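PDB 5VUG: uncharacterized protein Rv2277c from Mycobacterium tuberculosis, which probably hydrolyses phosphoric diesters, as a TIM-barrel member of the glycerophosphodiester phosphodiesterase family whose exact role remains unknown. Local coordinates for residues A34-V39 with P273-Q277; V53-Y57 with I106-A112; L62-G68 with L83-N88; V135-A139 with A163-Q167; R182-M186 with A233-F238. One frame throughout, in Å; residues are numbered along the deposited sequence.

The five contacts illustrate how parts distant in sequence are brought together in one fold. Interaction 1 spans almost the whole chain, and the other four are nested inside the loop it closes. Interactions 2 and 3 are also nested, and they touch: CD1 of Ile-106 lies 3.7 Å from CD2 of Leu-62, and OH of Tyr-57 is hydrogen-bonded to N of Leu-65. Interaction 4 meets interaction 2 where CG of Pro-54 lies 3.6 Å from O of Ala-137. Interaction 5 stands apart, its centre about 40 Å from that of interaction 3. The bound calcium ion is about 10 Å from the side chain of Val-39 in interaction 1.

Interaction 1: A34-V39 with P273-Q277; sequences AVAAGV and PLAAQ
Ala-34, in the last turn of helix 28-36, meets the second segment lightly, its CB 4.2 Å from CG of Pro-273. Ala-37 carries much more of the contact. Its methyl touches two groups at once: CB lies 3.9 Å from CB of Pro-273 and 4.0 Å from NE2 of Gln-277. The carbonyl of Ala-37 also faces the second helix. Its oxygen accepts a weak hydrogen bond of 3.2 Å from NE2 of Gln-277, bent to 125° at the hydrogen, and the same oxygen accepts a hydrogen bond from a water that also donates to O of Pro-273. Gly-38 follows with positive phi and completes a Schellman motif, which turns the chain out of the helix. Val-39 then brings CG1 to 3.5 Å from CB of Pro-273; with chi1 at -54° this methyl stands anti to the carbonyl carbon of its own residue, and the valine and the proline ring cross obliquely. Behind the contact, Ala-34, Val-39 and Pro-273 all rest on Ala-15 of strand 12-16. That strand is paired in parallel with strands 41-48 and 267-270, and helices 28-36 and 273-277, first and last in the chain, pack side by side over it.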
# COMPACT_ATOMS: atom_id res chain seq x y z
N ALA A 34 -14.36 -33.74 -4.76
CA ALA A 34 -14.14 -32.55 -5.57
C ALA A 34 -14.12 -32.89 -7.06
O ALA A 34 -14.73 -32.18 -7.87
CB ALA A 34 -12.83 -31.86 -5.15
N VAL A 35 -13.44 -33.98 -7.43
CA VAL A 35 -13.49 -34.45 -8.82
C VAL A 35 -14.94 -34.68 -9.24
O VAL A 35 -15.37 -34.25 -10.31
CB VAL A 35 -12.64 -35.72 -9.00
CG1 VAL A 35 -12.77 -36.25 -10.42
CG2 VAL A 35 -11.18 -35.46 -8.66
N ALA A 36 -15.72 -35.37 -8.39
CA ALA A 36 -17.11 -35.68 -8.71
C ALA A 36 -17.95 -34.42 -8.85
O ALA A 36 -18.96 -34.43 -9.58
CB ALA A 36 -17.69 -36.59 -7.63
N ALA A 37 -17.56 -33.33 -8.18
CA ALA A 37 -18.25 -32.05 -8.29
C ALA A 37 -17.82 -31.24 -9.50
O ALA A 37 -18.27 -30.10 -9.66
CB ALA A 37 -18.07 -31.21 -7.01
N GLY A 38 -16.95 -31.78 -10.35
CA GLY A 38 -16.65 -31.15 -11.62
C GLY A 38 -15.54 -30.13 -11.61
O GLY A 38 -15.45 -29.34 -12.57
N VAL A 39 -14.69 -30.11 -10.59
CA VAL A 39 -13.62 -29.10 -10.57
C VAL A 39 -12.64 -29.33 -11.71
O VAL A 39 -12.49 -30.44 -12.25
CB VAL A 39 -12.90 -29.05 -9.21
CG1 VAL A 39 -13.92 -28.86 -8.08
CG2 VAL A 39 -12.02 -30.29 -9.02
N PRO A 273 -16.38 -26.63 -3.77
CA PRO A 273 -16.73 -27.11 -5.11
C PRO A 273 -18.23 -27.32 -5.30
O PRO A 273 -18.74 -27.09 -6.40
CB PRO A 273 -15.95 -28.42 -5.21
CG PRO A 273 -14.70 -28.13 -4.40
CD PRO A 273 -15.20 -27.34 -3.22
N LEU A 274 -18.95 -27.73 -4.25
CA LEU A 274 -20.39 -27.92 -4.39
C LEU A 274 -21.10 -26.60 -4.65
O LEU A 274 -21.98 -26.53 -5.52
CB LEU A 274 -20.95 -28.64 -3.16
CG LEU A 274 -20.62 -30.14 -3.10
CD1 LEU A 274 -20.91 -30.73 -1.72
CD2 LEU A 274 -21.40 -30.89 -4.19
N ALA A 275 -20.75 -25.55 -3.91
CA ALA A 275 -21.34 -24.24 -4.17
C ALA A 275 -20.95 -23.73 -5.56
O ALA A 275 -21.77 -23.13 -6.26
CB ALA A 275 -20.90 -23.24 -3.11
N ALA A 276 -19.70 -23.99 -5.97
CA ALA A 276 -19.21 -23.49 -7.25
C ALA A 276 -19.93 -24.14 -8.42
O ALA A 276 -20.07 -23.50 -9.48
CB ALA A 276 -17.70 -23.69 -7.36
N GLN A 277 -20.39 -25.38 -8.26
CA GLN A 277 -21.21 -26.03 -9.29
C GLN A 277 -22.37 -25.14 -9.70
O GLN A 277 -22.72 -25.08 -10.89
CB GLN A 277 -21.78 -27.35 -8.75
CG GLN A 277 -20.90 -28.55 -8.89
CD GLN A 277 -21.66 -29.83 -8.57
OE1 GLN A 277 -22.51 -29.86 -7.68
NE2 GLN A 277 -21.36 -30.90 -9.31
O HOH W 1 -17.35 -27.58 -8.86

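Interaction 2: V53-Y57 with I106-A112; sequences VPVLY and IPTLEQA
Leu-56 reaches into the corner formed by Pro-107, Leu-109 and Ala-112, and its branches divide the work. CD1 touches CB of Ala-112 at 3.6 Å, while CD2 comes 4.1 Å from CD1 of Leu-109. The leucine stands at about a right angle to both Pro-107 and Leu-109, and its CB lies 3.9 Å from CG of the proline ring. Pro-54 adds to the same packing, with CB 3.8 Å from CB of Leu-109. Val-55 has another partner: its CB rests 3.8 Å from CG2 of Ile-106, whose CD1 extends obliquely to the ring of Tyr-57. The hydroxyl of that tyrosine is hydrogen-bonded to O of Asp-61 and N of Leu-65.

Two backbone bonds tie the segments on either side of a single beta bridge between Val-55 and Thr-108. N of Leu-56 donates to O of Pro-107 at 3.0 Å, nearly in line with the carbonyl bond. N of Leu-109 donates to O of Pro-54 at 2.9 Å from above the carbonyl plane, and a water donates to the same oxygen while accepting from N of Glu-110.

Thr-108 starts the helix. Its chi1 of 62° places OG1 between its own N and carbonyl carbon, where it accepts from N of Gln-111. In return, OE1 of Gln-111 accepts a hydrogen bond from N of Thr-108 on an in-plane lone pair, at 2.9 Å. This reciprocal pair is a capping box, here closing the first turn of helix 109-114 where the short strand 54-56, antiparallel to strand 41-48, is bridged to Thr-108.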
# COMPACT_ATOMS: atom_id res chain seq x y z
N VAL A 53 8.66 -38.62 3.14
CA VAL A 53 7.53 -38.87 2.26
C VAL A 53 6.62 -37.65 2.26
O VAL A 53 6.10 -37.27 3.33
CB VAL A 53 6.75 -40.13 2.66
CG1 VAL A 53 5.57 -40.35 1.70
CG2 VAL A 53 7.67 -41.34 2.68
N PRO A 54 6.39 -37.00 1.12
CA PRO A 54 5.44 -35.88 1.09
C PRO A 54 4.04 -36.37 1.43
O PRO A 54 3.59 -37.42 0.94
CB PRO A 54 5.52 -35.37 -0.35
CG PRO A 54 6.91 -35.79 -0.80
CD PRO A 54 7.13 -37.14 -0.15
N VAL A 55 3.36 -35.62 2.30
CA VAL A 55 1.98 -35.87 2.71
C VAL A 55 1.20 -34.57 2.57
O VAL A 55 1.77 -33.49 2.41
CB VAL A 55 1.89 -36.41 4.17
CG1 VAL A 55 2.64 -37.73 4.32
CG2 VAL A 55 2.40 -35.37 5.18
N LEU A 56 -0.13 -34.67 2.61
CA LEU A 56 -0.99 -33.50 2.51
C LEU A 56 -1.38 -33.04 3.91
O LEU A 56 -2.00 -33.79 4.66
CB LEU A 56 -2.26 -33.78 1.69
CG LEU A 56 -2.08 -34.28 0.26
CD1 LEU A 56 -3.41 -34.17 -0.47
CD2 LEU A 56 -0.98 -33.49 -0.48
N TYR A 57 -1.00 -31.81 4.25
CA TYR A 57 -1.35 -31.22 5.54
C TYR A 57 -1.02 -29.73 5.49
O TYR A 57 0.06 -29.35 5.03
CB TYR A 57 -0.63 -31.91 6.72
CG TYR A 57 -1.25 -31.51 8.03
CD1 TYR A 57 -2.52 -31.98 8.38
CD2 TYR A 57 -0.61 -30.64 8.90
CE1 TYR A 57 -3.12 -31.61 9.57
CE2 TYR A 57 -1.21 -30.26 10.10
CZ TYR A 57 -2.47 -30.75 10.41
OH TYR A 57 -3.12 -30.38 11.57
N ILE A 106 -4.60 -38.74 7.04
CA ILE A 106 -3.63 -37.98 6.24
C ILE A 106 -3.17 -38.84 5.07
O ILE A 106 -2.65 -39.94 5.29
CB ILE A 106 -2.42 -37.55 7.08
CG1 ILE A 106 -2.82 -36.57 8.19
CG2 ILE A 106 -1.32 -36.97 6.18
CD1 ILE A 106 -1.68 -36.23 9.14
N PRO A 107 -3.29 -38.36 3.82
CA PRO A 107 -2.80 -39.12 2.68
C PRO A 107 -1.40 -38.70 2.25
O PRO A 107 -0.97 -37.57 2.51
CB PRO A 107 -3.80 -38.75 1.58
CG PRO A 107 -4.10 -37.26 1.89
CD PRO A 107 -4.02 -37.13 3.41
N THR A 108 -0.68 -39.59 1.57
CA THR A 108 0.56 -39.16 0.95
C THR A 108 0.23 -38.35 -0.31
O THR A 108 -0.86 -38.46 -0.88
CB THR A 108 1.42 -40.35 0.54
OG1 THR A 108 0.73 -41.15 -0.44
CG2 THR A 108 1.81 -41.20 1.75
N LEU A 109 1.19 -37.52 -0.73
CA LEU A 109 1.05 -36.83 -2.01
C LEU A 109 0.85 -37.84 -3.13
O LEU A 109 0.03 -37.62 -4.04
CB LEU A 109 2.27 -35.95 -2.28
CG LEU A 109 2.32 -35.29 -3.66
CD1 LEU A 109 1.16 -34.32 -3.87
CD2 LEU A 109 3.65 -34.57 -3.83
N GLU A 110 1.57 -38.96 -3.07
CA GLU A 110 1.45 -39.99 -4.10
C GLU A 110 0.04 -40.55 -4.17
O GLU A 110 -0.52 -40.73 -5.26
CB GLU A 110 2.50 -41.08 -3.84
CG GLU A 110 2.60 -42.15 -4.91
CD GLU A 110 3.99 -42.76 -5.03
OE1 GLU A 110 4.17 -43.65 -5.89
OE2 GLU A 110 4.92 -42.35 -4.30
N GLN A 111 -0.57 -40.82 -3.00
CA GLN A 111 -1.97 -41.27 -2.98
C GLN A 111 -2.89 -40.21 -3.56
O GLN A 111 -3.84 -40.54 -4.29
CB GLN A 111 -2.41 -41.58 -1.55
CG GLN A 111 -1.95 -42.92 -1.00
CD GLN A 111 -2.23 -43.07 0.49
OE1 GLN A 111 -2.03 -42.14 1.27
NE2 GLN A 111 -2.69 -44.25 0.89
N ALA A 112 -2.66 -38.95 -3.20
CA ALA A 112 -3.49 -37.86 -3.71
C ALA A 112 -3.41 -37.76 -5.22
O ALA A 112 -4.43 -37.58 -5.90
CB ALA A 112 -3.03 -36.55 -3.08
O HOH W 2 4.03 -38.97 -1.43

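Interaction 3: L62-G68 with L83-N88; sequences LATLTDG and LNAGWN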
# COMPACT_ATOMS: atom_id res chain seq x y z
N LEU A 62 -0.04 -30.72 13.88
CA LEU A 62 -1.01 -31.79 13.66
C LEU A 62 -2.25 -31.64 14.54
O LEU A 62 -3.30 -32.19 14.19
CB LEU A 62 -0.32 -33.14 13.88
CG LEU A 62 0.69 -33.51 12.79
CD1 LEU A 62 1.63 -34.60 13.28
CD2 LEU A 62 -0.04 -33.98 11.55
N ALA A 63 -2.16 -30.95 15.68
CA ALA A 63 -3.32 -30.85 16.55
C ALA A 63 -4.46 -30.05 15.92
O ALA A 63 -5.61 -30.22 16.33
CB ALA A 63 -2.93 -30.24 17.90
N THR A 64 -4.17 -29.19 14.95
CA THR A 64 -5.21 -28.32 14.42
C THR A 64 -6.32 -29.13 13.76
O THR A 64 -7.51 -28.81 13.92
CB THR A 64 -4.60 -27.30 13.45
OG1 THR A 64 -3.66 -26.50 14.17
CG2 THR A 64 -5.68 -26.40 12.86
N LEU A 65 -5.96 -30.21 13.06
CA LEU A 65 -6.95 -30.98 12.30
C LEU A 65 -6.95 -32.47 12.59
O LEU A 65 -7.74 -33.20 11.97
CB LEU A 65 -6.78 -30.74 10.79
CG LEU A 65 -6.87 -29.28 10.34
CD1 LEU A 65 -6.45 -29.16 8.87
CD2 LEU A 65 -8.28 -28.74 10.54
N THR A 66 -6.09 -32.97 13.48
CA THR A 66 -6.00 -34.41 13.72
C THR A 66 -6.05 -34.71 15.21
O THR A 66 -6.09 -33.81 16.06
CB THR A 66 -4.72 -35.04 13.13
OG1 THR A 66 -3.62 -34.83 14.01
CG2 THR A 66 -4.37 -34.47 11.73
N ASP A 67 -6.04 -36.01 15.52
CA ASP A 67 -5.96 -36.48 16.89
C ASP A 67 -4.53 -36.60 17.41
O ASP A 67 -4.33 -37.09 18.53
CB ASP A 67 -6.72 -37.80 17.06
CG ASP A 67 -6.32 -38.85 16.03
OD1 ASP A 67 -5.96 -38.50 14.90
OD2 ASP A 67 -6.38 -40.05 16.37
N GLY A 68 -3.53 -36.18 16.63
CA GLY A 68 -2.15 -36.14 17.05
C GLY A 68 -1.68 -34.71 17.30
O GLY A 68 -2.40 -33.74 17.11
N LEU A 83 -3.22 -41.02 11.68
CA LEU A 83 -3.96 -39.90 12.24
C LEU A 83 -5.20 -39.61 11.42
O LEU A 83 -5.20 -39.73 10.19
CB LEU A 83 -3.08 -38.64 12.31
CG LEU A 83 -1.81 -38.77 13.15
CD1 LEU A 83 -0.98 -37.48 13.07
CD2 LEU A 83 -2.15 -39.13 14.59
N ASN A 84 -6.27 -39.21 12.11
CA ASN A 84 -7.54 -38.89 11.48
C ASN A 84 -7.58 -37.39 11.23
O ASN A 84 -7.77 -36.60 12.16
CB ASN A 84 -8.67 -39.33 12.41
CG ASN A 84 -10.04 -39.04 11.84
OD1 ASN A 84 -10.18 -38.48 10.75
ND2 ASN A 84 -11.08 -39.43 12.58
N ALA A 85 -7.40 -36.98 9.96
CA ALA A 85 -7.43 -35.58 9.55
C ALA A 85 -8.84 -35.01 9.43
O ALA A 85 -9.01 -33.88 8.97
CB ALA A 85 -6.67 -35.40 8.23
N GLY A 86 -9.86 -35.79 9.80
CA GLY A 86 -11.21 -35.28 9.94
C GLY A 86 -11.60 -35.01 11.37
O GLY A 86 -12.78 -34.77 11.65
N TRP A 87 -10.63 -35.04 12.29
CA TRP A 87 -10.93 -35.03 13.72
C TRP A 87 -11.74 -33.81 14.13
O TRP A 87 -12.61 -33.91 15.01
CB TRP A 87 -9.61 -35.04 14.49
CG TRP A 87 -9.76 -35.28 15.96
CD1 TRP A 87 -9.62 -34.36 16.96
CD2 TRP A 87 -10.03 -36.53 16.58
NE1 TRP A 87 -9.80 -34.97 18.18
CE2 TRP A 87 -10.05 -36.30 17.98
CE3 TRP A 87 -10.27 -37.82 16.11
CZ2 TRP A 87 -10.29 -37.31 18.89
CZ3 TRP A 87 -10.51 -38.82 17.02
CH2 TRP A 87 -10.52 -38.56 18.39
N ASN A 88 -11.46 -32.66 13.53
CA ASN A 88 -12.07 -31.39 13.93
C ASN A 88 -13.00 -30.80 12.88
O ASN A 88 -13.48 -29.67 13.05
CB ASN A 88 -10.98 -30.39 14.33
CG ASN A 88 -10.33 -30.76 15.64
OD1 ASN A 88 -10.99 -31.31 16.54
ND2 ASN A 88 -9.03 -30.49 15.77
O HOH W 3 -7.15 -32.02 17.81
O HOH W 4 -10.08 -32.00 11.18
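Asp-67, though acidic, presents its CB methylene to the face of the Trp-87 indole, while its carboxylate bonds a backbone N. CB of Asp-67 is 3.6 Å from the centroid of the six-membered ring and only 12° off the normal, a CH-pi contact, with the carboxylate plane tilted just 21° from the ring. The side chain leaves CG between its own N and carbonyl carbon, and from there OD1 accepts a straight bond of 2.9 Å from N of Asn-84, on its syn side.

Asn-84 is fixed too, for its OD1 accepts from N of Gly-86 in an Asx turn that opens the type I turn to Trp-87. Facing it, Thr-66 builds an ST turn: OG1 donates to O of Leu-62 at 2.7 Å and accepts from N of Gly-68. The backbones run so close that CA of Thr-66 lies 3.2 Å from O of Asn-84, a CA-H...O contact. Further along, the amide of Asn-88 donates through ND2 to O of Thr-64 at 2.9 Å, the donor standing well above the carbonyl plane, and a water links the same ND2 with O of Ala-63 and O of Thr-66. A second water joins O of Leu-65 to N of Asn-88. At the other end, CD1 of Leu-62 packs 3.9 Å from CD1 of Leu-83.

Arg-100 hydrogen-bonds O of Trp-87 through NE and makes a cation-pi contact with the indole. The contact joins the loop after strand 54-56 to the loop after helix 77-80, the two loops on either side of that helix in sequence.

Interaction 4: V135-A139 with A163-Q167; sequences VSAVA and AASRQ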
# COMPACT_ATOMS: atom_id res chain seq x y z
N VAL A 135 11.24 -29.81 -0.84
CA VAL A 135 11.23 -29.54 -2.28
C VAL A 135 11.78 -30.73 -3.06
O VAL A 135 11.18 -31.17 -4.05
CB VAL A 135 11.97 -28.22 -2.60
CG1 VAL A 135 12.26 -28.10 -4.09
CG2 VAL A 135 11.14 -27.01 -2.13
N SER A 136 12.91 -31.28 -2.61
CA SER A 136 13.47 -32.46 -3.27
C SER A 136 12.53 -33.66 -3.17
O SER A 136 12.36 -34.41 -4.15
CB SER A 136 14.83 -32.81 -2.66
OG SER A 136 15.39 -33.96 -3.29
N ALA A 137 11.95 -33.88 -2.00
CA ALA A 137 11.04 -35.01 -1.83
C ALA A 137 9.84 -34.89 -2.76
O ALA A 137 9.39 -35.88 -3.35
CB ALA A 137 10.60 -35.12 -0.37
N VAL A 138 9.31 -33.67 -2.92
CA VAL A 138 8.19 -33.46 -3.82
C VAL A 138 8.61 -33.70 -5.26
O VAL A 138 7.90 -34.37 -6.03
CB VAL A 138 7.56 -32.07 -3.62
CG1 VAL A 138 6.57 -31.76 -4.77
CG2 VAL A 138 6.83 -32.01 -2.27
N ALA A 139 9.77 -33.16 -5.66
CA ALA A 139 10.28 -33.37 -7.01
C ALA A 139 10.41 -34.86 -7.32
O ALA A 139 10.05 -35.30 -8.41
CB ALA A 139 11.62 -32.65 -7.19
N ALA A 163 14.00 -22.52 -4.76
CA ALA A 163 14.45 -23.90 -4.62
C ALA A 163 13.71 -24.82 -5.59
O ALA A 163 14.33 -25.70 -6.21
CB ALA A 163 14.26 -24.37 -3.18
N ALA A 164 12.39 -24.63 -5.73
CA ALA A 164 11.63 -25.45 -6.66
C ALA A 164 12.13 -25.28 -8.09
O ALA A 164 12.25 -26.26 -8.84
CB ALA A 164 10.14 -25.13 -6.55
N SER A 165 12.48 -24.04 -8.47
CA SER A 165 12.99 -23.78 -9.81
C SER A 165 14.35 -24.41 -10.07
O SER A 165 14.73 -24.56 -11.23
CB SER A 165 13.01 -22.28 -10.10
OG SER A 165 11.68 -21.80 -10.22
N ARG A 166 15.09 -24.78 -9.02
CA ARG A 166 16.35 -25.49 -9.22
C ARG A 166 16.16 -26.99 -9.42
O ARG A 166 17.15 -27.68 -9.72
CB ARG A 166 17.32 -25.24 -8.06
CG ARG A 166 17.73 -23.78 -7.90
CD ARG A 166 18.87 -23.60 -6.90
NE ARG A 166 18.45 -23.79 -5.52
CZ ARG A 166 17.93 -22.82 -4.76
NH1 ARG A 166 17.77 -21.60 -5.25
NH2 ARG A 166 17.58 -23.08 -3.50
N GLN A 167 14.95 -27.52 -9.27
CA GLN A 167 14.69 -28.94 -9.50
C GLN A 167 14.30 -29.18 -10.95
O GLN A 167 13.35 -28.58 -11.45
CB GLN A 167 13.56 -29.45 -8.59
CG GLN A 167 13.85 -29.38 -7.11
CD GLN A 167 14.83 -30.45 -6.63
OE1 GLN A 167 14.91 -31.55 -7.20
NE2 GLN A 167 15.58 -30.13 -5.60
O HOH W 5 16.16 -33.69 -5.63
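Gln-167 lies along Val-135, Ser-136 and Ala-139, and each heavy atom of its side chain meets helix 134-145. CB comes first, 4.0 Å from CB of Ala-139. CG is next and packs 3.6 Å from CG1 of Val-135. Here the chain bends, chi2 being -74°, and the turn lays the amide along the helix surface rather than pointing it straight out. CD passes beside the same alanine methyl, and OE1 approaches CB of Ala-139 to 3.5 Å. NE2, on the other branch, rests 3.9 Å from CA of Ser-136. The polar end does not bond the helix directly: a water donates to OE1 at 2.9 Å and also contacts OG of Ser-136. The serine hydroxyl has a further partner in Gln-140, one turn along its own helix.

Val-135 also packs against the end of helix 158-165. Its CG1 touches CA of Ala-164 at 3.7 Å, and CG2 stands 4.2 Å from CB of Ala-163, so the two methyls reach different residues of that helix. Ala-139 also leans on Leu-170, and Ala-164 on Val-172 of strand 171-172, which ties the pair into the wall of the barrel. Helices 134-145 and 158-165 are joined in sequence through strand 151-154.

Chemically the joint is mixed: valine and alanine methyls and the glutamine's aliphatic part supply the packing, and OE1 is met by a water rather than by a bond to the facing segment, consistent with a contact that is only partly buried.

Interaction 5: R182-M186 with A233-F238; sequences RLFNM and ASVDCF
A pair of helices, 176-189 and 232-239, meets here, with Arg-182, Leu-183 and selenomethionine Met-186 against Ala-233, Ser-234, Cys-237 and Phe-238; the axes of the two short segments approach to 10.0 Å, their N-to-C directions 132° apart. Arg-182 makes a cation-pi contact over the face of the Phe-238 ring. NH1 of Arg-182 lies 3.1 Å from CE2 of Phe-238 and CZ of Arg-182 is 4.6 Å from the ring centroid, but the guanidinium stands on edge, its plane turned 84° from the ring. The arginine chain, extended through chi1 and chi2, carries CD over the same face, 4.0 Å from the centroid and 3.6 Å from SG of Cys-237; the bend at chi3 (-63°) then turns NE and the guanidinium so that NH1 reaches the ring. The polar end has other partners: NE donates to O of Pro-194, NH2 to O of Gln-195, and NH1 pairs with Glu-174. That network holds the cation while the ring lies beneath it.

Cys-237 is bonded to Cys-192 in a disulfide, which ties helix 232-239 to the loop between helix 176-189 and strand 201-205.

Leu-183 crosses the phenyl ring at about a right angle, CD2 of Leu-183 3.6 Å from CE1 of Phe-238, and Trp-230 meets that ring edge-to-face. Met-186, bent at both later torsions, sets CG 3.8 Å from SG of Cys-237 and CE 3.8 Å from CB of Ala-233.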
# COMPACT_ATOMS: atom_id res chain seq x y z
N ARG A 182 3.88 -6.52 -9.06
CA ARG A 182 3.25 -6.13 -10.31
C ARG A 182 1.82 -5.64 -10.07
O ARG A 182 1.40 -4.64 -10.66
CB ARG A 182 3.28 -7.28 -11.32
CG ARG A 182 3.07 -6.81 -12.75
CD ARG A 182 3.06 -7.93 -13.78
NE ARG A 182 4.32 -8.66 -13.88
CZ ARG A 182 4.53 -9.86 -13.34
NH1 ARG A 182 3.56 -10.47 -12.66
NH2 ARG A 182 5.70 -10.46 -13.49
N LEU A 183 1.08 -6.33 -9.20
CA LEU A 183 -0.30 -5.92 -8.92
C LEU A 183 -0.34 -4.56 -8.25
O LEU A 183 -1.20 -3.73 -8.58
CB LEU A 183 -0.97 -6.95 -8.01
CG LEU A 183 -1.38 -8.25 -8.69
CD1 LEU A 183 -1.80 -9.24 -7.61
CD2 LEU A 183 -2.51 -8.01 -9.71
N PHE A 184 0.56 -4.31 -7.30
CA PHE A 184 0.54 -3.02 -6.62
C PHE A 184 1.07 -1.90 -7.51
O PHE A 184 0.57 -0.76 -7.42
CB PHE A 184 1.23 -3.09 -5.26
CG PHE A 184 0.32 -3.57 -4.16
CD1 PHE A 184 -0.61 -2.70 -3.60
CD2 PHE A 184 0.35 -4.88 -3.72
CE1 PHE A 184 -1.48 -3.12 -2.60
CE2 PHE A 184 -0.51 -5.32 -2.71
CZ PHE A 184 -1.43 -4.43 -2.15
N ASN A 185 2.05 -2.17 -8.37
CA ASN A 185 2.44 -1.15 -9.34
C ASN A 185 1.27 -0.79 -10.25
O ASN A 185 1.00 0.39 -10.49
CB ASN A 185 3.64 -1.62 -10.17
CG ASN A 185 4.98 -1.31 -9.50
OD1 ASN A 185 5.10 -0.34 -8.74
ND2 ASN A 185 5.99 -2.13 -9.78
N MSE A 186 0.55 -1.80 -10.74
CA MSE A 186 -0.61 -1.47 -11.57
C MSE A 186 -1.66 -0.64 -10.82
O MSE A 186 -2.15 0.36 -11.35
CB MSE A 186 -1.22 -2.73 -12.20
CG MSE A 186 -0.40 -3.28 -13.35
SE MSE A 186 -0.44 -2.07 -14.89
CE MSE A 186 -2.36 -2.12 -15.22
N ALA A 233 -7.56 -4.14 -16.25
CA ALA A 233 -6.24 -3.61 -16.59
C ALA A 233 -5.12 -4.49 -16.06
O ALA A 233 -4.15 -4.76 -16.76
CB ALA A 233 -6.10 -2.18 -16.08
N SER A 234 -5.23 -4.94 -14.81
CA SER A 234 -4.15 -5.75 -14.26
C SER A 234 -4.12 -7.15 -14.86
O SER A 234 -3.03 -7.70 -15.06
CB SER A 234 -4.19 -5.77 -12.73
OG SER A 234 -5.33 -6.42 -12.23
N VAL A 235 -5.28 -7.73 -15.18
CA VAL A 235 -5.28 -9.01 -15.88
C VAL A 235 -4.57 -8.88 -17.22
O VAL A 235 -3.71 -9.69 -17.58
CB VAL A 235 -6.70 -9.57 -16.03
CG1 VAL A 235 -6.71 -10.79 -16.93
CG2 VAL A 235 -7.28 -9.92 -14.66
N ASP A 236 -4.91 -7.83 -17.98
CA ASP A 236 -4.27 -7.61 -19.27
C ASP A 236 -2.76 -7.41 -19.12
O ASP A 236 -1.99 -7.90 -19.96
CB ASP A 236 -4.90 -6.42 -19.98
CG ASP A 236 -4.13 -6.01 -21.24
OD1 ASP A 236 -3.20 -5.17 -21.14
OD2 ASP A 236 -4.44 -6.55 -22.32
N CYS A 237 -2.33 -6.67 -18.10
CA CYS A 237 -0.90 -6.52 -17.84
C CYS A 237 -0.22 -7.88 -17.67
O CYS A 237 0.83 -8.15 -18.28
CB CYS A 237 -0.68 -5.63 -16.62
SG CYS A 237 0.94 -5.80 -15.81
N PHE A 238 -0.82 -8.77 -16.87
CA PHE A 238 -0.21 -10.08 -16.65
C PHE A 238 -0.20 -10.92 -17.92
O PHE A 238 0.80 -11.58 -18.22
CB PHE A 238 -0.95 -10.83 -15.53
CG PHE A 238 -0.46 -10.51 -14.14
CD1 PHE A 238 -0.63 -9.24 -13.60
CD2 PHE A 238 0.16 -11.48 -13.37
CE1 PHE A 238 -0.19 -8.96 -12.32
CE2 PHE A 238 0.60 -11.21 -12.08
CZ PHE A 238 0.44 -9.94 -11.56